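Local coordinates for YrrB protein (Bacillus subtilis, PDB 2Q7F) that may act as a tetratricopeptide-repeat mediator of complex formation among RNA sulfuration components, RNA processing components and aminoacyl-tRNA synthetases, at residues I61-A64 with N65-S68. Sequence-based numbering, arbitrary orientation.
Sequences INFA and NLLS
Leu-67 lies over one face of the Phe-63 ring, one turn further along helix 57-69, the first helix of the second tetratricopeptide repeat (TPR) of this all-helical protein. Its CG sits 4.2 Å from the ring centroid and 9° off the ring normal, a CH-pi contact. Its two methyls reach toward one side of the ring: CD1 of Leu-67 lies 3.9 Å from Phe-63 CE2, and CD2 of Leu-67 is close to Phe-63 CZ. Leu-66 approaches the same ring obliquely, with its CD1 4.1 Å from CE1 of Phe-63. The aromatic group can receive both leucines because its CG is anti to the backbone N (chi1 -168°), which swings the ring along the helix toward the residues that follow.

One helix offers different surfaces to different neighbours: Phe-63 is turned to Phe-46 and Phe-79, whereas Ile-61 touches Ala-83 and Thr-92. On this second side, Ile-61 and Asn-65 run side by side, the CG2 methyl of Ile-61 lying 3.9 Å from ND2 of Asn-65. Regular i to i+4 backbone bonds hold this spacing; that from Asn-65 N to Ile-61 O is 2.8 Å long and nearly straight at 164°, and Leu-67 N to Phe-63 O repeats the pattern.

The next shell belongs largely to helix 73-86, the second helix of the repeat. There Phe-79 meets the Phe-63 ring edge-to-face and touches Ala-64 and Leu-67, while Phe-46 belongs to helix 46-50. The OH of Tyr-80 is hydrogen-bonded to Asn-65 OD1, which ties the partly exposed amide to the paired helix and helps to fix its rotation. One turn beyond Ala-64, the backbone N of Ser-68 donates to Ala-64 O at 3.0 Å, and Ser-68 OG lies 3.1 Å from that same Ala-64 O.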
loop_
_atom_site.group_PDB
_atom_site.type_symbol
_atom_site.label_atom_id
_atom_site.label_comp_id
_atom_site.label_asym_id
_atom_site.label_seq_id
_atom_site.Cartn_x
_atom_site.Cartn_y
_atom_site.Cartn_z
ATOM N N ILE A 61 -14.464 -13.662 -12.295
ATOM C CA ILE A 61 -13.439 -12.731 -11.821
ATOM C C ILE A 61 -13.246 -11.590 -12.818
ATOM O O ILE A 61 -13.224 -10.420 -12.430
ATOM C CB ILE A 61 -12.080 -13.422 -11.538
ATOM C CG1 ILE A 61 -12.255 -14.578 -10.547
ATOM C CG2 ILE A 61 -11.078 -12.406 -11.009
ATOM C CD1 ILE A 61 -11.035 -15.471 -10.408
ATOM N N ASN A 62 -13.127 -11.936 -14.097
ATOM C CA ASN A 62 -12.978 -10.939 -15.148
ATOM C C ASN A 62 -14.121 -9.948 -15.185
ATOM O O ASN A 62 -13.892 -8.745 -15.363
ATOM C CB ASN A 62 -12.857 -11.609 -16.504
ATOM C CG ASN A 62 -11.568 -12.357 -16.672
ATOM O OD1 ASN A 62 -11.478 -13.255 -17.507
ATOM N ND2 ASN A 62 -10.556 -12.005 -15.884
ATOM N N PHE A 63 -15.347 -10.446 -15.016
ATOM C CA PHE A 63 -16.513 -9.574 -15.023
ATOM C C PHE A 63 -16.512 -8.654 -13.810
ATOM O O PHE A 63 -16.876 -7.482 -13.920
ATOM C CB PHE A 63 -17.821 -10.361 -15.117
ATOM C CG PHE A 63 -19.029 -9.499 -15.418
ATOM C CD1 PHE A 63 -19.006 -8.575 -16.463
ATOM C CD2 PHE A 63 -20.187 -9.614 -14.665
ATOM C CE1 PHE A 63 -20.122 -7.779 -16.741
ATOM C CE2 PHE A 63 -21.308 -8.814 -14.934
ATOM C CZ PHE A 63 -21.274 -7.903 -15.970
ATOM N N ALA A 64 -16.076 -9.184 -12.668
ATOM C CA ALA A 64 -15.933 -8.404 -11.439
ATOM C C ALA A 64 -14.852 -7.324 -11.567
ATOM O O ALA A 64 -15.035 -6.197 -11.094
ATOM C CB ALA A 64 -15.651 -9.313 -10.266
ATOM N N ASN A 65 -13.736 -7.669 -12.211
ATOM C CA ASN A 65 -12.707 -6.682 -12.562
ATOM C C ASN A 65 -13.257 -5.561 -13.442
ATOM O O ASN A 65 -12.897 -4.398 -13.281
ATOM C CB ASN A 65 -11.505 -7.341 -13.251
ATOM C CG ASN A 65 -10.736 -8.280 -12.330
ATOM O OD1 ASN A 65 -10.871 -8.223 -11.109
ATOM N ND2 ASN A 65 -9.931 -9.163 -12.920
ATOM N N LEU A 66 -14.130 -5.916 -14.374
ATOM C CA LEU A 66 -14.727 -4.928 -15.248
ATOM C C LEU A 66 -15.656 -4.031 -14.418
ATOM O O LEU A 66 -15.569 -2.806 -14.496
ATOM C CB LEU A 66 -15.450 -5.628 -16.402
ATOM C CG LEU A 66 -16.025 -4.938 -17.654
ATOM C CD1 LEU A 66 -17.526 -4.757 -17.532
ATOM C CD2 LEU A 66 -15.345 -3.631 -18.038
ATOM N N LEU A 67 -16.492 -4.644 -13.581
ATOM C CA LEU A 67 -17.438 -3.907 -12.747
ATOM C C LEU A 67 -16.791 -2.925 -11.775
ATOM O O LEU A 67 -17.364 -1.877 -11.495
ATOM C CB LEU A 67 -18.363 -4.866 -11.999
ATOM C CG LEU A 67 -19.340 -5.690 -12.837
ATOM C CD1 LEU A 67 -19.993 -6.727 -11.946
ATOM C CD2 LEU A 67 -20.388 -4.822 -13.526
ATOM N N SER A 68 -15.603 -3.279 -11.270
ATOM C CA SER A 68 -14.788 -2.385 -10.429
ATOM C C SER A 68 -14.432 -1.102 -11.159
ATOM O O SER A 68 -14.500 -0.020 -10.574
ATOM C CB SER A 68 -13.467 -3.050 -10.027
ATOM O OG SER A 68 -13.662 -4.185 -9.228
#